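Local structure of decapping nuclease RAI1 (Scheffersomyces stipitis, 5BTO) at residues Asp110-Arg115 against Gln142-Ser147; Asn135-Asp140 against Arg383-Glu388. The protein removes NAD caps from the 5' ends of RNAs with the help of a divalent metal cation, and binds and stimulates the exoribonuclease RAT1. One frame throughout, in Å; residues are numbered along the deposited sequence.

In the fold
Both contacts meet in the large mixed sheet of this nuclease, through neighbouring antiparallel strands joined by a tight turn. Both are buried, but contact 1, pairing strand 142-147 with 111-114 inside the sheet, is more central (its centre about 12 Å from that of the chain, against about 20 Å). In contact 2 helix 378-388 crosses one face of strand 132-139, with a partly exposed side at Glu388. The main-chain Phe144 N and Leu137 O, 2.9 Å apart, join the two. Contact 1 is held mainly by backbone bonds with apolar side chains on the two faces, and leads to the substrate-binding Tyr114 and Arg115. Contact 2 works through side chains: leucines, an arginine on a carbonyl, and a water bridge.

Contact 1: Asp110-Arg115 against Gln142-Ser147; sequences DIITYR and QLFINS
Asp110 O takes the N-H of Leu143 almost straight, 2.7 Å from Leu143 N, and so starts the parallel pairing of strands 111-114 and 142-147 inside the large mixed sheet. Its carboxylate turns elsewhere, to Arg353 and the backbone N of Lys229. Ile111 sends CG2 across to Ile145 CD1 at 3.8 Å, while its CG1 faces Leu143 CB on the same face. Next, Ile112 N donates to Leu143 O (2.8 Å) and Ile112 O receives Ile145 N (3.1 Å), the alternation expected of a parallel ladder. On the other face its side chain runs alongside Phe144, with Ile112 CD1 reaching Phe144 CE2 at 3.5 Å; Leu94 and Leu91 of helix 87-101 cover this pair. Thr113 continues the pairing with its side chain: with OG1 anti to the backbone N (chi1 -169°), the hydroxyl donates to Ile145 O at 2.8 Å, coming from above the carbonyl plane. A valine in its place would probably leave Ile145 O without this donor and weaken the tie between the strands just before Tyr114. Tyr114, a substrate-binding residue, occupies the N-cap position of helix 115-123, and its OH bonds to Asp86 O. Beside its ring lies Asn146, whose ND2 is held by Ser85 O; here Tyr114 CD2 and Asn146 OD1 are 4.2 Å apart.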
loop_
_atom_site.group_PDB
_atom_site.type_symbol
_atom_site.label_atom_id
_atom_site.label_comp_id
_atom_site.label_asym_id
_atom_site.label_seq_id
_atom_site.Cartn_x
_atom_site.Cartn_y
_atom_site.Cartn_z
ATOM N N ASP A 110 -23.117 -4.863 -5.089
ATOM C CA ASP A 110 -21.937 -5.675 -5.357
ATOM C C ASP A 110 -21.536 -6.500 -4.146
ATOM O O ASP A 110 -20.979 -7.591 -4.287
ATOM C CB ASP A 110 -20.764 -4.777 -5.741
ATOM C CG ASP A 110 -21.043 -3.954 -6.977
ATOM O OD1 ASP A 110 -21.252 -4.563 -8.046
ATOM O OD2 ASP A 110 -21.044 -2.705 -6.895
ATOM N N ILE A 111 -21.793 -5.963 -2.953
ATOM C CA ILE A 111 -21.346 -6.592 -1.714
ATOM C C ILE A 111 -22.478 -6.632 -0.688
ATOM O O ILE A 111 -23.216 -5.666 -0.543
ATOM C CB ILE A 111 -20.153 -5.817 -1.094
ATOM C CG1 ILE A 111 -18.936 -5.831 -2.023
ATOM C CG2 ILE A 111 -19.777 -6.396 0.277
ATOM C CD1 ILE A 111 -17.868 -4.821 -1.599
ATOM N N ILE A 112 -22.600 -7.754 0.014
ATOM C CA ILE A 112 -23.624 -7.929 1.048
ATOM C C ILE A 112 -22.910 -8.321 2.341
ATOM O O ILE A 112 -22.204 -9.323 2.373
ATOM C CB ILE A 112 -24.628 -9.034 0.637
ATOM C CG1 ILE A 112 -25.463 -8.562 -0.558
ATOM C CG2 ILE A 112 -25.526 -9.448 1.827
ATOM C CD1 ILE A 112 -26.190 -9.682 -1.302
ATOM N N THR A 113 -23.069 -7.529 3.404
ATOM C CA THR A 113 -22.308 -7.791 4.614
ATOM C C THR A 113 -22.889 -7.063 5.813
ATOM O O THR A 113 -23.975 -6.479 5.726
ATOM C CB THR A 113 -20.822 -7.393 4.411
ATOM O OG1 THR A 113 -20.017 -7.883 5.493
ATOM C CG2 THR A 113 -20.679 -5.885 4.288
ATOM N N TYR A 114 -22.177 -7.125 6.933
ATOM C CA TYR A 114 -22.587 -6.448 8.163
ATOM C C TYR A 114 -21.758 -5.186 8.418
ATOM O O TYR A 114 -20.548 -5.146 8.183
ATOM C CB TYR A 114 -22.451 -7.386 9.368
ATOM C CG TYR A 114 -23.636 -8.295 9.596
ATOM C CD1 TYR A 114 -24.762 -7.842 10.272
ATOM C CD2 TYR A 114 -23.625 -9.607 9.157
ATOM C CE1 TYR A 114 -25.849 -8.665 10.477
ATOM C CE2 TYR A 114 -24.716 -10.443 9.362
ATOM C CZ TYR A 114 -25.822 -9.967 10.028
ATOM O OH TYR A 114 -26.916 -10.785 10.238
ATOM N N ARG A 115 -22.414 -4.168 8.970
ATOM C CA ARG A 115 -21.769 -2.901 9.279
ATOM C C ARG A 115 -20.551 -3.061 10.164
ATOM O O ARG A 115 -19.554 -2.384 9.963
ATOM C CB ARG A 115 -22.754 -1.958 9.989
ATOM C CG ARG A 115 -22.068 -0.811 10.739
ATOM C CD ARG A 115 -22.967 -0.125 11.762
ATOM N NE ARG A 115 -23.206 -0.914 12.969
ATOM C CZ ARG A 115 -24.336 -0.868 13.667
ATOM N NH1 ARG A 115 -25.330 -0.081 13.271
ATOM N NH2 ARG A 115 -24.480 -1.612 14.756
ATOM N N GLN A 142 -22.269 -11.404 -6.914
ATOM C CA GLN A 142 -22.168 -10.552 -5.725
ATOM C C GLN A 142 -21.177 -11.135 -4.726
ATOM O O GLN A 142 -20.956 -12.349 -4.701
ATOM C CB GLN A 142 -23.549 -10.411 -5.067
ATOM C CG GLN A 142 -24.594 -9.846 -5.998
ATOM C CD GLN A 142 -25.978 -9.785 -5.380
ATOM O OE1 GLN A 142 -26.407 -10.702 -4.677
ATOM N NE2 GLN A 142 -26.683 -8.691 -5.638
ATOM N N LEU A 143 -20.559 -10.277 -3.915
ATOM C CA LEU A 143 -19.675 -10.757 -2.855
ATOM C C LEU A 143 -20.393 -10.777 -1.512
ATOM O O LEU A 143 -21.011 -9.795 -1.120
ATOM C CB LEU A 143 -18.418 -9.891 -2.733
ATOM C CG LEU A 143 -17.476 -9.829 -3.933
ATOM C CD1 LEU A 143 -16.174 -9.112 -3.529
ATOM C CD2 LEU A 143 -17.190 -11.241 -4.471
ATOM N N PHE A 144 -20.307 -11.904 -0.818
ATOM C CA PHE A 144 -20.875 -12.045 0.519
ATOM C C PHE A 144 -19.730 -12.103 1.516
ATOM O O PHE A 144 -18.782 -12.873 1.332
ATOM C CB PHE A 144 -21.744 -13.310 0.593
ATOM C CG PHE A 144 -22.932 -13.277 -0.326
ATOM C CD1 PHE A 144 -22.782 -13.509 -1.688
ATOM C CD2 PHE A 144 -24.197 -13.015 0.168
ATOM C CE1 PHE A 144 -23.870 -13.473 -2.545
ATOM C CE2 PHE A 144 -25.295 -12.978 -0.679
ATOM C CZ PHE A 144 -25.133 -13.199 -2.036
ATOM N N ILE A 145 -19.789 -11.258 2.546
ATOM C CA ILE A 145 -18.675 -11.141 3.494
ATOM C C ILE A 145 -19.163 -11.331 4.921
ATOM O O ILE A 145 -20.094 -10.639 5.356
ATOM C CB ILE A 145 -17.996 -9.761 3.380
ATOM C CG1 ILE A 145 -17.526 -9.524 1.933
ATOM C CG2 ILE A 145 -16.817 -9.640 4.372
ATOM C CD1 ILE A 145 -16.813 -8.201 1.709
ATOM N N ASN A 146 -18.555 -12.267 5.647
ATOM C CA ASN A 146 -18.851 -12.431 7.070
ATOM C C ASN A 146 -17.595 -12.744 7.854
ATOM O O ASN A 146 -16.572 -13.107 7.279
ATOM C CB ASN A 146 -19.883 -13.538 7.329
ATOM C CG ASN A 146 -20.522 -13.423 8.723
ATOM O OD1 ASN A 146 -20.442 -12.376 9.372
ATOM N ND2 ASN A 146 -21.146 -14.492 9.183
ATOM N N SER A 147 -17.673 -12.613 9.170
ATOM C CA SER A 147 -16.611 -13.122 10.028
ATOM C C SER A 147 -16.622 -14.646 9.985
ATOM O O SER A 147 -17.615 -15.267 9.590
ATOM C CB SER A 147 -16.822 -12.652 11.467
ATOM O OG SER A 147 -18.141 -12.946 11.907
#

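Contact 2: Asn135-Asp140 against Arg383-Glu388; sequences NVLAYD and RLRNGE
Leu137 and Arg385 run alongside one another, head to tail, where helix 378-388 packs across strand 132-139, a helix laid on one face of the large mixed sheet with the segment axes 86° apart. The packing is close at this end. Leu137 CG sits between the backbone N and the carbonyl carbon (chi1 63°), which turns the forked end toward the helix: CD2 meets Leu384 CB at 3.8 Å, and CD1 lies over one face of the Arg385 guanidinium, toward its rim. Arg385, extended from CG to NE, reaches along the leucine to the strand backbone and grips Ala138 O end-on with both terminal nitrogens, NH2 at 2.7 Å and NH1 at 2.9 Å. The oxygen lies in the guanidinium plane, and the pair of bonds gives a buried carbonyl two donors. Asn381 OD1 on NE and Lys358 O on NH2 add further ties that help fix the group's rotation. Tyr139 closes the flank, its ring turned 53° from the guanidinium plane. Leu384 completes the packed part, crossing Asn135 at about a right angle with its CD2 placed 3.5 Å from Asn135 ND2.

Toward Asn135 the contact also turns polar, and at Glu388 it loosens. Beyond Leu384 the direct contact gives way to a bridging water. Asp148 OD1 also accepts from the amide nitrogen of Asn135, and Arg361 holds OD1, so both ends of the amide are occupied. Glu388, partly exposed, has its OE2 bonded to Glu149 N and stays too far from the amide to bond it directly. One water fills the step, accepting from Asn135 ND2 at 2.9 Å and donating to Glu388 OE2, also at 2.9 Å.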
loop_
_atom_site.group_PDB
_atom_site.type_symbol
_atom_site.label_atom_id
_atom_site.label_comp_id
_atom_site.label_asym_id
_atom_site.label_seq_id
_atom_site.Cartn_x
_atom_site.Cartn_y
_atom_site.Cartn_z
ATOM N N ASN A 135 -14.395 -13.886 5.819
ATOM C CA ASN A 135 -14.608 -14.811 4.709
ATOM C C ASN A 135 -15.352 -14.070 3.612
ATOM O O ASN A 135 -16.278 -13.307 3.894
ATOM C CB ASN A 135 -15.423 -16.021 5.152
ATOM C CG ASN A 135 -14.673 -16.913 6.109
ATOM O OD1 ASN A 135 -13.447 -17.010 6.052
ATOM N ND2 ASN A 135 -15.402 -17.579 6.994
ATOM N N VAL A 136 -14.943 -14.278 2.365
ATOM C CA VAL A 136 -15.564 -13.604 1.242
ATOM C C VAL A 136 -15.824 -14.610 0.147
ATOM O O VAL A 136 -14.963 -15.425 -0.174
ATOM C CB VAL A 136 -14.659 -12.501 0.661
ATOM C CG1 VAL A 136 -15.384 -11.758 -0.446
ATOM C CG2 VAL A 136 -14.191 -11.550 1.753
ATOM N N LEU A 137 -17.003 -14.567 -0.452
ATOM C CA LEU A 137 -17.197 -15.433 -1.608
ATOM C C LEU A 137 -18.140 -14.827 -2.621
ATOM O O LEU A 137 -19.042 -14.044 -2.274
ATOM C CB LEU A 137 -17.657 -16.820 -1.184
ATOM C CG LEU A 137 -18.998 -16.876 -0.475
ATOM C CD1 LEU A 137 -20.115 -16.929 -1.510
ATOM C CD2 LEU A 137 -19.053 -18.071 0.432
ATOM N N ALA A 138 -17.910 -15.189 -3.877
ATOM C CA ALA A 138 -18.717 -14.703 -4.978
ATOM C C ALA A 138 -19.859 -15.664 -5.234
ATOM O O ALA A 138 -19.664 -16.878 -5.309
ATOM C CB ALA A 138 -17.859 -14.556 -6.237
ATOM N N TYR A 139 -21.055 -15.112 -5.367
ATOM C CA TYR A 139 -22.217 -15.902 -5.711
ATOM C C TYR A 139 -23.229 -14.997 -6.400
ATOM O O TYR A 139 -23.461 -13.866 -5.969
ATOM C CB TYR A 139 -22.812 -16.553 -4.456
ATOM C CG TYR A 139 -24.063 -17.350 -4.733
ATOM C CD1 TYR A 139 -23.988 -18.623 -5.294
ATOM C CD2 TYR A 139 -25.316 -16.831 -4.434
ATOM C CE1 TYR A 139 -25.142 -19.353 -5.559
ATOM C CE2 TYR A 139 -26.465 -17.547 -4.695
ATOM C CZ TYR A 139 -26.374 -18.807 -5.253
ATOM O OH TYR A 139 -27.527 -19.520 -5.507
ATOM N N ASP A 140 -23.811 -15.486 -7.489
ATOM C CA ASP A 140 -24.785 -14.711 -8.247
ATOM C C ASP A 140 -24.295 -13.292 -8.539
ATOM O O ASP A 140 -25.058 -12.335 -8.451
ATOM C CB ASP A 140 -26.121 -14.681 -7.503
ATOM C CG ASP A 140 -27.315 -14.485 -8.427
ATOM O OD1 ASP A 140 -27.163 -14.562 -9.666
ATOM O OD2 ASP A 140 -28.426 -14.275 -7.902
ATOM N N ARG A 383 -17.913 -25.723 2.933
ATOM C CA ARG A 383 -18.507 -25.382 4.228
ATOM C C ARG A 383 -19.261 -24.041 4.190
ATOM O O ARG A 383 -20.377 -23.922 4.710
ATOM C CB ARG A 383 -17.437 -25.367 5.323
ATOM C CG ARG A 383 -17.928 -24.792 6.649
ATOM C CD ARG A 383 -16.862 -24.854 7.742
ATOM N NE ARG A 383 -15.664 -24.078 7.419
ATOM C CZ ARG A 383 -15.497 -22.790 7.708
ATOM N NH1 ARG A 383 -16.456 -22.118 8.323
ATOM N NH2 ARG A 383 -14.369 -22.170 7.382
ATOM N N LEU A 384 -18.663 -23.028 3.572
ATOM C CA LEU A 384 -19.297 -21.705 3.519
ATOM C C LEU A 384 -20.514 -21.666 2.591
ATOM O O LEU A 384 -21.543 -21.086 2.935
ATOM C CB LEU A 384 -18.282 -20.634 3.108
ATOM C CG LEU A 384 -17.084 -20.475 4.055
ATOM C CD1 LEU A 384 -15.994 -19.596 3.451
ATOM C CD2 LEU A 384 -17.528 -19.920 5.406
ATOM N N ARG A 385 -20.400 -22.290 1.424
ATOM C CA ARG A 385 -21.467 -22.238 0.429
ATOM C C ARG A 385 -22.623 -23.154 0.779
ATOM O O ARG A 385 -23.726 -22.998 0.250
ATOM C CB ARG A 385 -20.930 -22.589 -0.968
ATOM C CG ARG A 385 -20.049 -21.507 -1.545
ATOM C CD ARG A 385 -19.491 -21.876 -2.911
ATOM N NE ARG A 385 -18.580 -20.826 -3.353
ATOM C CZ ARG A 385 -18.962 -19.740 -4.009
ATOM N NH1 ARG A 385 -20.249 -19.574 -4.319
ATOM N NH2 ARG A 385 -18.065 -18.821 -4.351
ATOM N N ASN A 386 -22.372 -24.104 1.674
ATOM C CA ASN A 386 -23.365 -25.121 1.994
ATOM C C ASN A 386 -23.818 -25.117 3.454
ATOM O O ASN A 386 -24.007 -26.175 4.058
ATOM C CB ASN A 386 -22.855 -26.504 1.572
ATOM C CG ASN A 386 -22.724 -26.636 0.065
ATOM O OD1 ASN A 386 -23.684 -26.411 -0.675
ATOM N ND2 ASN A 386 -21.534 -26.988 -0.400
ATOM N N GLY A 387 -24.016 -23.926 4.013
ATOM C CA GLY A 387 -24.547 -23.819 5.360
ATOM C C GLY A 387 -24.103 -22.625 6.184
ATOM O O GLY A 387 -24.942 -21.898 6.714
ATOM N N GLU A 388 -22.795 -22.414 6.309
ATOM C CA GLU A 388 -22.310 -21.347 7.190
ATOM C C GLU A 388 -22.591 -19.937 6.671
ATOM O O GLU A 388 -23.047 -19.080 7.429
ATOM C CB GLU A 388 -20.821 -21.501 7.543
ATOM C CG GLU A 388 -20.281 -20.279 8.317
ATOM C CD GLU A 388 -18.947 -20.515 9.017
ATOM O OE1 GLU A 388 -18.624 -21.686 9.317
ATOM O OE2 GLU A 388 -18.226 -19.519 9.282
HETATM O O HOH W 1 -18.217 -17.156 7.592
#